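Local coordinates for protein lovastatin nonaketide synthase, polyketide synthase component (Aspergillus terreus, PDB 7CPX) that elongates, methylates and tailors a polyketide chain through repeated cycles, building the dihydromonacolin L nonaketide on the way to lovastatin, at residues A[1987-1995]-A[2008-2016]; A[2033-2042]-A[2058-2066]. The protein carries 2 engineered substitutions. All blocks are in the same frame, centred on the assembly; numbering follows the deposited sequence.

Contact 1 of 2, residues A[1987-1995]-A[2008-2016]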
ATOM      1  N   LEU A1987     -20.194 -52.383  -6.035  1.00123.22           N
ATOM      2  CA  LEU A1987     -19.133 -51.392  -5.930  1.00123.22           C
ATOM      3  C   LEU A1987     -19.040 -50.918  -4.486  1.00123.22           C
ATOM      4  O   LEU A1987     -20.036 -50.469  -3.911  1.00123.22           O
ATOM      5  CB  LEU A1987     -19.389 -50.211  -6.870  1.00123.22           C
ATOM      6  CG  LEU A1987     -18.369 -49.068  -6.831  1.00123.22           C
ATOM      7  CD1 LEU A1987     -16.953 -49.606  -6.871  1.00123.22           C
ATOM      8  CD2 LEU A1987     -18.594 -48.107  -7.986  1.00123.22           C
ATOM      9  N   GLN A1988     -17.845 -51.019  -3.909  1.00120.92           N
ATOM     10  CA  GLN A1988     -17.629 -50.688  -2.504  1.00120.92           C
ATOM     11  C   GLN A1988     -17.682 -49.176  -2.332  1.00120.92           C
ATOM     12  O   GLN A1988     -16.722 -48.465  -2.634  1.00120.92           O
ATOM     13  CB  GLN A1988     -16.295 -51.251  -2.029  1.00120.92           C
ATOM     14  CG  GLN A1988     -16.011 -51.017  -0.558  1.00120.92           C
ATOM     15  CD  GLN A1988     -14.857 -51.860  -0.051  1.00120.92           C
ATOM     16  OE1 GLN A1988     -14.995 -53.069   0.139  1.00120.92           O
ATOM     17  NE2 GLN A1988     -13.711 -51.227   0.166  1.00120.92           N
ATOM     18  N   VAL A1989     -18.807 -48.678  -1.830  1.00119.12           N
ATOM     19  CA  VAL A1989     -19.031 -47.249  -1.652  1.00119.12           C
ATOM     20  C   VAL A1989     -18.761 -46.889  -0.200  1.00119.12           C
ATOM     21  O   VAL A1989     -19.324 -47.502   0.715  1.00119.12           O
ATOM     22  CB  VAL A1989     -20.461 -46.858  -2.055  1.00119.12           C
ATOM     23  CG1 VAL A1989     -20.730 -45.406  -1.705  1.00119.12           C
ATOM     24  CG2 VAL A1989     -20.679 -47.099  -3.536  1.00119.12           C
ATOM     25  N   HIS A1990     -17.903 -45.895   0.012  1.00116.76           N
ATOM     26  CA  HIS A1990     -17.642 -45.343   1.330  1.00116.76           C
ATOM     27  C   HIS A1990     -18.306 -43.979   1.434  1.00116.76           C
ATOM     28  O   HIS A1990     -18.351 -43.228   0.456  1.00116.76           O
ATOM     29  CB  HIS A1990     -16.139 -45.215   1.590  1.00116.76           C
ATOM     30  CG  HIS A1990     -15.396 -46.509   1.492  1.00116.76           C
ATOM     31  ND1 HIS A1990     -15.342 -47.417   2.526  1.00116.76           N
ATOM     32  CD2 HIS A1990     -14.672 -47.046   0.481  1.00116.76           C
ATOM     33  CE1 HIS A1990     -14.619 -48.459   2.157  1.00116.76           C
ATOM     34  NE2 HIS A1990     -14.200 -48.259   0.922  1.00116.76           N
ATOM     35  N   LEU A1991     -18.838 -43.673   2.612  1.00117.59           N
ATOM     36  CA  LEU A1991     -19.510 -42.407   2.868  1.00117.59           C
ATOM     37  C   LEU A1991     -18.681 -41.582   3.838  1.00117.59           C
ATOM     38  O   LEU A1991     -18.262 -42.085   4.886  1.00117.59           O
ATOM     39  CB  LEU A1991     -20.909 -42.630   3.441  1.00117.59           C
ATOM     40  CG  LEU A1991     -21.874 -43.480   2.615  1.00117.59           C
ATOM     41  CD1 LEU A1991     -23.250 -43.462   3.254  1.00117.59           C
ATOM     42  CD2 LEU A1991     -21.944 -42.991   1.180  1.00117.59           C
ATOM     43  N   ALA A1992     -18.449 -40.320   3.489  1.00111.93           N
ATOM     44  CA  ALA A1992     -17.772 -39.371   4.357  1.00111.93           C
ATOM     45  C   ALA A1992     -18.662 -38.151   4.527  1.00111.93           C
ATOM     46  O   ALA A1992     -19.193 -37.627   3.542  1.00111.93           O
ATOM     47  CB  ALA A1992     -16.414 -38.966   3.783  1.00111.93           C
ATOM     48  N   THR A1993     -18.833 -37.710   5.769  1.00109.97           N
ATOM     49  CA  THR A1993     -19.667 -36.559   6.078  1.00109.97           C
ATOM     50  C   THR A1993     -18.890 -35.584   6.945  1.00109.97           C
ATOM     51  O   THR A1993     -18.169 -35.990   7.862  1.00109.97           O
ATOM     52  CB  THR A1993     -20.959 -36.976   6.797  1.00109.97           C
ATOM     53  OG1 THR A1993     -21.770 -35.820   7.034  1.00109.97           O
ATOM     54  CG2 THR A1993     -20.643 -37.649   8.123  1.00109.97           C
ATOM     55  N   THR A1994     -19.038 -34.295   6.647  1.00107.52           N
ATOM     56  CA  THR A1994     -18.398 -33.232   7.406  1.00107.52           C
ATOM     57  C   THR A1994     -19.319 -32.635   8.460  1.00107.52           C
ATOM     58  O   THR A1994     -18.943 -31.659   9.118  1.00107.52           O
ATOM     59  CB  THR A1994     -17.912 -32.132   6.460  1.00107.52           C
ATOM     60  OG1 THR A1994     -19.028 -31.575   5.755  1.00107.52           O
ATOM     61  CG2 THR A1994     -16.917 -32.693   5.463  1.00107.52           C
ATOM     62  N   SER A1995     -20.512 -33.193   8.632  1.00108.04           N
ATOM     63  CA  SER A1995     -21.457 -32.694   9.622  1.00108.04           C
ATOM     64  C   SER A1995     -20.877 -32.797  11.028  1.00108.04           C
ATOM     65  O   SER A1995     -20.404 -33.857  11.438  1.00108.04           O
ATOM     66  CB  SER A1995     -22.771 -33.471   9.537  1.00108.04           C
ATOM     67  OG  SER A1995     -23.710 -32.990  10.482  1.00108.04           O
ATOM     68  N   SER A2008     -21.070 -47.247   8.473  1.00114.59           N
ATOM     69  CA  SER A2008     -21.615 -45.931   8.778  1.00114.59           C
ATOM     70  C   SER A2008     -20.822 -44.840   8.068  1.00114.59           C
ATOM     71  O   SER A2008     -19.812 -45.114   7.419  1.00114.59           O
ATOM     72  CB  SER A2008     -21.610 -45.684  10.287  1.00114.59           C
ATOM     73  OG  SER A2008     -22.106 -44.392  10.593  1.00114.59           O
ATOM     74  N   TRP A2009     -21.289 -43.602   8.194  1.00115.69           N
ATOM     75  CA  TRP A2009     -20.601 -42.476   7.581  1.00115.69           C
ATOM     76  C   TRP A2009     -19.243 -42.257   8.231  1.00115.69           C
ATOM     77  O   TRP A2009     -19.097 -42.354   9.453  1.00115.69           O
ATOM     78  CB  TRP A2009     -21.443 -41.207   7.705  1.00115.69           C
ATOM     79  CG  TRP A2009     -22.631 -41.172   6.801  1.00115.69           C
ATOM     80  CD1 TRP A2009     -22.710 -40.568   5.581  1.00115.69           C
ATOM     81  CD2 TRP A2009     -23.913 -41.759   7.044  1.00115.69           C
ATOM     82  NE1 TRP A2009     -23.962 -40.744   5.048  1.00115.69           N
ATOM     83  CE2 TRP A2009     -24.721 -41.472   5.925  1.00115.69           C
ATOM     84  CE3 TRP A2009     -24.458 -42.499   8.096  1.00115.69           C
ATOM     85  CZ2 TRP A2009     -26.043 -41.901   5.830  1.00115.69           C
ATOM     86  CZ3 TRP A2009     -25.770 -42.924   7.999  1.00115.69           C
ATOM     87  CH2 TRP A2009     -26.548 -42.623   6.874  1.00115.69           C
ATOM     88  N   LEU A2010     -18.245 -41.957   7.406  1.00109.95           N
ATOM     89  CA  LEU A2010     -16.926 -41.569   7.895  1.00109.95           C
ATOM     90  C   LEU A2010     -16.990 -40.095   8.268  1.00109.95           C
ATOM     91  O   LEU A2010     -16.849 -39.216   7.414  1.00109.95           O
ATOM     92  CB  LEU A2010     -15.858 -41.837   6.841  1.00109.95           C
ATOM     93  CG  LEU A2010     -14.439 -41.381   7.192  1.00109.95           C
ATOM     94  CD1 LEU A2010     -13.973 -41.999   8.500  1.00109.95           C
ATOM     95  CD2 LEU A2010     -13.480 -41.731   6.068  1.00109.95           C
ATOM     96  N   THR A2011     -17.199 -39.817   9.554  1.00109.48           N
ATOM     97  CA  THR A2011     -17.460 -38.457  10.023  1.00109.48           C
ATOM     98  C   THR A2011     -16.164 -37.656   9.970  1.00109.48           C
ATOM     99  O   THR A2011     -15.462 -37.467  10.966  1.00109.48           O
ATOM    100  CB  THR A2011     -18.042 -38.475  11.431  1.00109.48           C
ATOM    101  OG1 THR A2011     -17.179 -39.218  12.300  1.00109.48           O
ATOM    102  CG2 THR A2011     -19.428 -39.106  11.430  1.00109.48           C
ATOM    103  N   LEU A2012     -15.844 -37.174   8.772  1.00106.41           N
ATOM    104  CA  LEU A2012     -14.714 -36.282   8.590  1.00106.41           C
ATOM    105  C   LEU A2012     -15.079 -34.884   9.078  1.00106.41           C
ATOM    106  O   LEU A2012     -16.155 -34.648   9.636  1.00106.41           O
ATOM    107  CB  LEU A2012     -14.289 -36.249   7.124  1.00106.41           C
ATOM    108  CG  LEU A2012     -13.856 -37.576   6.503  1.00106.41           C
ATOM    109  CD1 LEU A2012     -13.499 -37.374   5.043  1.00106.41           C
ATOM    110  CD2 LEU A2012     -12.682 -38.170   7.259  1.00106.41           C
ATOM    111  N   HIS A2013     -14.168 -33.941   8.867  1.00 98.44           N
ATOM    112  CA  HIS A2013     -14.391 -32.553   9.230  1.00 98.44           C
ATOM    113  C   HIS A2013     -13.710 -31.664   8.205  1.00 98.44           C
ATOM    114  O   HIS A2013     -12.624 -31.990   7.716  1.00 98.44           O
ATOM    115  CB  HIS A2013     -13.851 -32.243  10.629  1.00 98.44           C
ATOM    116  CG  HIS A2013     -14.371 -30.966  11.210  1.00 98.44           C
ATOM    117  ND1 HIS A2013     -14.021 -29.727  10.721  1.00 98.44           N
ATOM    118  CD2 HIS A2013     -15.213 -30.736  12.246  1.00 98.44           C
ATOM    119  CE1 HIS A2013     -14.627 -28.788  11.426  1.00 98.44           C
ATOM    120  NE2 HIS A2013     -15.356 -29.375  12.358  1.00 98.44           N
ATOM    121  N   ALA A2014     -14.346 -30.544   7.884  1.00 99.03           N
ATOM    122  CA  ALA A2014     -13.719 -29.580   6.998  1.00 99.03           C
ATOM    123  C   ALA A2014     -12.434 -29.065   7.631  1.00 99.03           C
ATOM    124  O   ALA A2014     -12.294 -29.018   8.856  1.00 99.03           O
ATOM    125  CB  ALA A2014     -14.671 -28.423   6.702  1.00 99.03           C
ATOM    126  N   ARG A2015     -11.480 -28.696   6.780  1.00 95.13           N
ATOM    127  CA  ARG A2015     -10.161 -28.235   7.197  1.00 95.13           C
ATOM    128  C   ARG A2015      -9.338 -29.340   7.852  1.00 95.13           C
ATOM    129  O   ARG A2015      -8.370 -29.053   8.561  1.00 95.13           O
ATOM    130  CB  ARG A2015     -10.265 -27.031   8.141  1.00 95.13           C
ATOM    131  CG  ARG A2015     -10.707 -25.754   7.454  1.00 95.13           C
ATOM    132  CD  ARG A2015     -11.511 -24.869   8.388  1.00 95.13           C
ATOM    133  NE  ARG A2015     -12.926 -25.218   8.387  1.00 95.13           N
ATOM    134  CZ  ARG A2015     -13.803 -24.787   7.490  1.00 95.13           C
ATOM    135  NH1 ARG A2015     -13.440 -23.997   6.492  1.00 95.13           N
ATOM    136  NH2 ARG A2015     -15.076 -25.158   7.596  1.00 95.13           N
ATOM    137  N   ASP A2016      -9.702 -30.600   7.632  1.00 96.92           N
ATOM    138  CA  ASP A2016      -8.909 -31.707   8.147  1.00 96.92           C
ATOM    139  C   ASP A2016      -7.568 -31.791   7.426  1.00 96.92           C
ATOM    140  O   ASP A2016      -7.450 -31.473   6.239  1.00 96.92           O
ATOM    141  CB  ASP A2016      -9.662 -33.028   7.993  1.00 96.92           C
ATOM    142  CG  ASP A2016     -10.453 -33.399   9.230  1.00 96.92           C
ATOM    143  OD1 ASP A2016      -9.946 -33.175  10.349  1.00 96.92           O
ATOM    144  OD2 ASP A2016     -11.579 -33.919   9.086  1.00 96.92           O
TER
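L1991 and W2009 have similar first torsions: in each, CG stands beside the backbone N and anti to the carbonyl carbon (chi1 -57° and -73°), and the two side chains lie alongside each other, pointing the same way. The leucine branch CD1 sits over one face of the indole, 3.7 Å from the centroid of the W2009 five-membered ring and 26° off its normal, a CH-pi contact displaced toward the NE1 rim. T1993 meets the tryptophan nearer its root, with T1993 CG2 3.7 Å from W2009 CB, and the same methyl lies 3.8 Å from T2011 CG2. On the other side of the strand, the methyl of A1992 touches the tip of a leucine, CB to L2012 CD1, at 3.6 Å. Between these two faces runs a parallel beta bridge: L2010 donates through N to L1991 O and accepts at O from T1993 N (3.0 Å), so that its backbone spans A1992. The short, weakly bonded strand 2010-2011 is an outermost strand of a five-stranded parallel sheet with the order 3-2-1-4-5, consistent with a Rossmann-like unit. T2011, at the centre of an inverse gamma turn, follows L2010. Past it, H2013 ND1 donates in its ring plane to A2014 O (2.6 Å), while H2013 NE2 reaches H1100 O of the second subunit and R2015 forms a salt bridge with E1021 of that subunit.

Contact 2 of 2, residues A[2033-2042]-A[2058-2066]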
ATOM      1  N   VAL A2033     -16.330 -38.633  -5.208  1.00117.62           N
ATOM      2  CA  VAL A2033     -17.557 -37.969  -5.627  1.00117.62           C
ATOM      3  C   VAL A2033     -17.893 -36.956  -4.542  1.00117.62           C
ATOM      4  O   VAL A2033     -18.443 -37.312  -3.494  1.00117.62           O
ATOM      5  CB  VAL A2033     -18.705 -38.960  -5.843  1.00117.62           C
ATOM      6  CG1 VAL A2033     -19.963 -38.230  -6.265  1.00117.62           C
ATOM      7  CG2 VAL A2033     -18.313 -40.000  -6.878  1.00117.62           C
ATOM      8  N   ASP A2034     -17.559 -35.691  -4.781  1.00116.83           N
ATOM      9  CA  ASP A2034     -17.808 -34.629  -3.809  1.00116.83           C
ATOM     10  C   ASP A2034     -19.201 -34.069  -4.062  1.00116.83           C
ATOM     11  O   ASP A2034     -19.411 -33.287  -4.993  1.00116.83           O
ATOM     12  CB  ASP A2034     -16.743 -33.544  -3.910  1.00116.83           C
ATOM     13  CG  ASP A2034     -16.961 -32.419  -2.916  1.00116.83           C
ATOM     14  OD1 ASP A2034     -17.863 -32.542  -2.061  1.00116.83           O
ATOM     15  OD2 ASP A2034     -16.230 -31.410  -2.991  1.00116.83           O
ATOM     16  N   LEU A2035     -20.157 -34.469  -3.228  1.00117.81           N
ATOM     17  CA  LEU A2035     -21.515 -33.952  -3.281  1.00117.81           C
ATOM     18  C   LEU A2035     -21.751 -32.854  -2.256  1.00117.81           C
ATOM     19  O   LEU A2035     -22.901 -32.462  -2.035  1.00117.81           O
ATOM     20  CB  LEU A2035     -22.521 -35.085  -3.073  1.00117.81           C
ATOM     21  CG  LEU A2035     -22.372 -36.283  -4.013  1.00117.81           C
ATOM     22  CD1 LEU A2035     -23.528 -37.250  -3.830  1.00117.81           C
ATOM     23  CD2 LEU A2035     -22.278 -35.833  -5.460  1.00117.81           C
ATOM     24  N   SER A2036     -20.691 -32.354  -1.626  1.00115.48           N
ATOM     25  CA  SER A2036     -20.825 -31.294  -0.637  1.00115.48           C
ATOM     26  C   SER A2036     -21.363 -30.033  -1.296  1.00115.48           C
ATOM     27  O   SER A2036     -20.647 -29.364  -2.048  1.00115.48           O
ATOM     28  CB  SER A2036     -19.481 -31.011   0.033  1.00115.48           C
ATOM     29  OG  SER A2036     -19.615 -30.037   1.053  1.00115.48           O
ATOM     30  N   ALA A2037     -22.626 -29.703  -1.022  1.00115.16           N
ATOM     31  CA  ALA A2037     -23.200 -28.486  -1.580  1.00115.16           C
ATOM     32  C   ALA A2037     -22.434 -27.259  -1.109  1.00115.16           C
ATOM     33  O   ALA A2037     -22.155 -26.348  -1.899  1.00115.16           O
ATOM     34  CB  ALA A2037     -24.674 -28.380  -1.197  1.00115.16           C
ATOM     35  N   ASP A2038     -22.084 -27.218   0.173  1.00115.57           N
ATOM     36  CA  ASP A2038     -21.258 -26.135   0.687  1.00115.57           C
ATOM     37  C   ASP A2038     -19.851 -26.247   0.114  1.00115.57           C
ATOM     38  O   ASP A2038     -19.243 -27.322   0.136  1.00115.57           O
ATOM     39  CB  ASP A2038     -21.219 -26.177   2.213  1.00115.57           C
ATOM     40  CG  ASP A2038     -20.455 -25.012   2.810  1.00115.57           C
ATOM     41  OD1 ASP A2038     -20.019 -24.126   2.044  1.00115.57           O
ATOM     42  OD2 ASP A2038     -20.290 -24.980   4.049  1.00115.57           O
ATOM     43  N   GLN A2039     -19.334 -25.132  -0.401  1.00115.01           N
ATOM     44  CA  GLN A2039     -18.013 -25.127  -1.013  1.00115.01           C
ATOM     45  C   GLN A2039     -16.888 -25.169   0.011  1.00115.01           C
ATOM     46  O   GLN A2039     -15.723 -25.303  -0.380  1.00115.01           O
ATOM     47  CB  GLN A2039     -17.862 -23.890  -1.900  1.00115.01           C
ATOM     48  CG  GLN A2039     -18.942 -23.766  -2.962  1.00115.01           C
ATOM     49  CD  GLN A2039     -18.810 -22.502  -3.787  1.00115.01           C
ATOM     50  OE1 GLN A2039     -17.817 -21.781  -3.686  1.00115.01           O
ATOM     51  NE2 GLN A2039     -19.816 -22.224  -4.608  1.00115.01           N
ATOM     52  N   SER A2040     -17.205 -25.062   1.304  1.00112.34           N
ATOM     53  CA  SER A2040     -16.163 -25.089   2.326  1.00112.34           C
ATOM     54  C   SER A2040     -15.350 -26.375   2.250  1.00112.34           C
ATOM     55  O   SER A2040     -14.131 -26.361   2.458  1.00112.34           O
ATOM     56  CB  SER A2040     -16.790 -24.937   3.712  1.00112.34           C
ATOM     57  OG  SER A2040     -17.719 -25.977   3.964  1.00112.34           O
ATOM     58  N   CYS A2041     -16.006 -27.497   1.953  1.00111.71           N
ATOM     59  CA  CYS A2041     -15.316 -28.777   1.865  1.00111.71           C
ATOM     60  C   CYS A2041     -14.376 -28.860   0.671  1.00111.71           C
ATOM     61  O   CYS A2041     -13.575 -29.800   0.604  1.00111.71           O
ATOM     62  CB  CYS A2041     -16.336 -29.914   1.794  1.00111.71           C
ATOM     63  SG  CYS A2041     -17.490 -29.960   3.181  1.00111.71           S
ATOM     64  N   GLU A2042     -14.447 -27.906  -0.261  1.00112.67           N
ATOM     65  CA  GLU A2042     -13.639 -27.985  -1.474  1.00112.67           C
ATOM     66  C   GLU A2042     -12.170 -28.215  -1.143  1.00112.67           C
ATOM     67  O   GLU A2042     -11.533 -29.122  -1.690  1.00112.67           O
ATOM     68  CB  GLU A2042     -13.813 -26.706  -2.296  1.00112.67           C
ATOM     69  CG  GLU A2042     -12.900 -26.611  -3.511  1.00112.67           C
ATOM     70  CD  GLU A2042     -13.069 -27.777  -4.466  1.00112.67           C
ATOM     71  OE1 GLU A2042     -14.116 -28.454  -4.406  1.00112.67           O
ATOM     72  OE2 GLU A2042     -12.149 -28.019  -5.277  1.00112.67           O
ATOM     73  N   HIS A2058     -12.289 -37.857 -10.012  1.00114.19           N
ATOM     74  CA  HIS A2058     -12.903 -36.842  -9.170  1.00114.19           C
ATOM     75  C   HIS A2058     -14.178 -36.332  -9.820  1.00114.19           C
ATOM     76  O   HIS A2058     -14.206 -36.053 -11.022  1.00114.19           O
ATOM     77  CB  HIS A2058     -11.943 -35.677  -8.926  1.00114.19           C
ATOM     78  CG  HIS A2058     -12.478 -34.646  -7.985  1.00114.19           C
ATOM     79  ND1 HIS A2058     -11.942 -33.381  -7.881  1.00114.19           N
ATOM     80  CD2 HIS A2058     -13.502 -34.693  -7.102  1.00114.19           C
ATOM     81  CE1 HIS A2058     -12.616 -32.692  -6.977  1.00114.19           C
ATOM     82  NE2 HIS A2058     -13.568 -33.467  -6.490  1.00114.19           N
ATOM     83  N   TYR A2059     -15.233 -36.214  -9.015  1.00116.42           N
ATOM     84  CA  TYR A2059     -16.507 -35.663  -9.465  1.00116.42           C
ATOM     85  C   TYR A2059     -17.045 -34.751  -8.376  1.00116.42           C
ATOM     86  O   TYR A2059     -17.269 -35.198  -7.247  1.00116.42           O
ATOM     87  CB  TYR A2059     -17.509 -36.775  -9.784  1.00116.42           C
ATOM     88  CG  TYR A2059     -17.046 -37.715 -10.870  1.00116.42           C
ATOM     89  CD1 TYR A2059     -16.314 -38.852 -10.564  1.00116.42           C
ATOM     90  CD2 TYR A2059     -17.339 -37.465 -12.204  1.00116.42           C
ATOM     91  CE1 TYR A2059     -15.886 -39.715 -11.553  1.00116.42           C
ATOM     92  CE2 TYR A2059     -16.916 -38.322 -13.200  1.00116.42           C
ATOM     93  CZ  TYR A2059     -16.191 -39.445 -12.869  1.00116.42           C
ATOM     94  OH  TYR A2059     -15.767 -40.302 -13.859  1.00116.42           O
ATOM     95  N   ARG A2060     -17.251 -33.483  -8.711  1.00116.29           N
ATOM     96  CA  ARG A2060     -17.768 -32.510  -7.765  1.00116.29           C
ATOM     97  C   ARG A2060     -19.293 -32.461  -7.826  1.00116.29           C
ATOM     98  O   ARG A2060     -19.930 -33.076  -8.683  1.00116.29           O
ATOM     99  CB  ARG A2060     -17.181 -31.127  -8.045  1.00116.29           C
ATOM    100  CG  ARG A2060     -15.697 -31.006  -7.742  1.00116.29           C
ATOM    101  CD  ARG A2060     -15.191 -29.599  -8.017  1.00116.29           C
ATOM    102  NE  ARG A2060     -13.822 -29.407  -7.552  1.00116.29           N
ATOM    103  CZ  ARG A2060     -12.738 -29.724  -8.248  1.00116.29           C
ATOM    104  NH1 ARG A2060     -12.821 -30.263  -9.453  1.00116.29           N
ATOM    105  NH2 ARG A2060     -11.539 -29.497  -7.719  1.00116.29           N
ATOM    106  N   ALA A2061     -19.878 -31.712  -6.890  1.00117.12           N
ATOM    107  CA  ALA A2061     -21.325 -31.544  -6.885  1.00117.12           C
ATOM    108  C   ALA A2061     -21.813 -30.929  -8.188  1.00117.12           C
ATOM    109  O   ALA A2061     -22.905 -31.262  -8.662  1.00117.12           O
ATOM    110  CB  ALA A2061     -21.750 -30.678  -5.700  1.00117.12           C
ATOM    111  N   ALA A2062     -21.022 -30.032  -8.780  1.00118.12           N
ATOM    112  CA  ALA A2062     -21.389 -29.454 -10.066  1.00118.12           C
ATOM    113  C   ALA A2062     -21.465 -30.506 -11.161  1.00118.12           C
ATOM    114  O   ALA A2062     -22.189 -30.313 -12.144  1.00118.12           O
ATOM    115  CB  ALA A2062     -20.385 -28.369 -10.459  1.00118.12           C
ATOM    116  N   ASP A2063     -20.735 -31.612 -11.018  1.00118.11           N
ATOM    117  CA  ASP A2063     -20.767 -32.680 -12.006  1.00118.11           C
ATOM    118  C   ASP A2063     -22.003 -33.562 -11.880  1.00118.11           C
ATOM    119  O   ASP A2063     -22.299 -34.317 -12.813  1.00118.11           O
ATOM    120  CB  ASP A2063     -19.510 -33.545 -11.885  1.00118.11           C
ATOM    121  CG  ASP A2063     -18.236 -32.746 -12.066  1.00118.11           C
ATOM    122  OD1 ASP A2063     -18.257 -31.752 -12.821  1.00118.11           O
ATOM    123  OD2 ASP A2063     -17.211 -33.112 -11.451  1.00118.11           O
ATOM    124  N   LEU A2064     -22.721 -33.489 -10.758  1.00119.06           N
ATOM    125  CA  LEU A2064     -23.946 -34.249 -10.566  1.00119.06           C
ATOM    126  C   LEU A2064     -25.167 -33.384 -10.300  1.00119.06           C
ATOM    127  O   LEU A2064     -26.289 -33.858 -10.504  1.00119.06           O
ATOM    128  CB  LEU A2064     -23.792 -35.242  -9.403  1.00119.06           C
ATOM    129  CG  LEU A2064     -22.791 -36.378  -9.616  1.00119.06           C
ATOM    130  CD1 LEU A2064     -21.376 -35.936  -9.275  1.00119.06           C
ATOM    131  CD2 LEU A2064     -23.187 -37.595  -8.798  1.00119.06           C
ATOM    132  N   PHE A2065     -24.987 -32.146  -9.846  1.00119.41           N
ATOM    133  CA  PHE A2065     -26.084 -31.217  -9.620  1.00119.41           C
ATOM    134  C   PHE A2065     -25.730 -29.876 -10.239  1.00119.41           C
ATOM    135  O   PHE A2065     -24.604 -29.395 -10.091  1.00119.41           O
ATOM    136  CB  PHE A2065     -26.371 -31.046  -8.124  1.00119.41           C
ATOM    137  CG  PHE A2065     -26.770 -32.318  -7.432  1.00119.41           C
ATOM    138  CD1 PHE A2065     -25.811 -33.233  -7.030  1.00119.41           C
ATOM    139  CD2 PHE A2065     -28.101 -32.596  -7.180  1.00119.41           C
ATOM    140  CE1 PHE A2065     -26.175 -34.404  -6.393  1.00119.41           C
ATOM    141  CE2 PHE A2065     -28.472 -33.765  -6.543  1.00119.41           C
ATOM    142  CZ  PHE A2065     -27.508 -34.669  -6.149  1.00119.41           C
ATOM    143  N   THR A2066     -26.694 -29.272 -10.930  1.00119.03           N
ATOM    144  CA  THR A2066     -26.452 -28.003 -11.601  1.00119.03           C
ATOM    145  C   THR A2066     -27.771 -27.264 -11.750  1.00119.03           C
ATOM    146  O   THR A2066     -28.851 -27.841 -11.599  1.00119.03           O
ATOM    147  CB  THR A2066     -25.799 -28.205 -12.973  1.00119.03           C
ATOM    148  OG1 THR A2066     -25.297 -26.953 -13.455  1.00119.03           O
ATOM    149  CG2 THR A2066     -26.807 -28.753 -13.968  1.00119.03           C
TER
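Carboxylate oxygen OE2 of E2042 accepts from two nitrogens of R2060, NH2 at 2.9 Å and NE at 3.1 Å. The grip is side-on: both donors keep OE2 close to the guanidinium plane, the NH2 bond uses the syn lone pair, and the two flat groups are turned 34° apart. A weak third bond joins R2060 NE to E2042 OE1 at 3.3 Å. The glutamate chain bends at chi2 (57°) while the arginine runs extended from CG to NE, which lets them cross at about a right angle; H2058 CE1 lies over one guanidinium face. R2060 is also tied at its backbone, where its N donates to D2063 OD2 (2.8 Å).

In the backbone, D2034 N donates to Y2059 O in a parallel bridge that pairs V2033 with Y2059. D2034 closes an Asx turn as its OD1 accepts from S2036 N (2.9 Å), while OD2 takes the hydroxyl of T2045. Further on, D2038 OD1 caps the coming helix by accepting from S2040 N. The apolar side is carried by L2064, whose CD1 lies 4.0 Å from V2033 CG1 and whose CD2 lies 3.9 Å from L2035 CD2; that same L2035 methyl meets the edge of the F2065 ring.

Strand 2031-2034, helix 2041-2051 and strand 2057-2059 form a beta-alpha-beta unit, while strand 2065-2066 pairs antiparallel with strand 1869-1883 of another sheet. Helix 2041-2051 packs on H2058, helix 1935-1953 touches V2033, Y2059, L2064 and F2065, and strand 1964-1968 pairs with strand 2031-2034.

Contacts 1 and 2 come in series along the chain, their centres about 14 Å apart, and share one parallel sheet in the order 2010-2011, 1988-1993, 1964-1968, 2031-2034, 2057-2059. Each joins an outermost strand to its inner neighbour, at opposite margins of the sheet, with strand 1964-1968 between the two pairs. Helix 2041-2051 links them: it begins within contact 2, and T1994 of contact 1 packs on C2041, OG1 to SG 3.4 Å. This strand order is consistent with a Rossmann-like fold. Both contacts are structural packing, away from the active sites and the NADP pocket; contact 1 additionally reaches the second subunit of the homodimer.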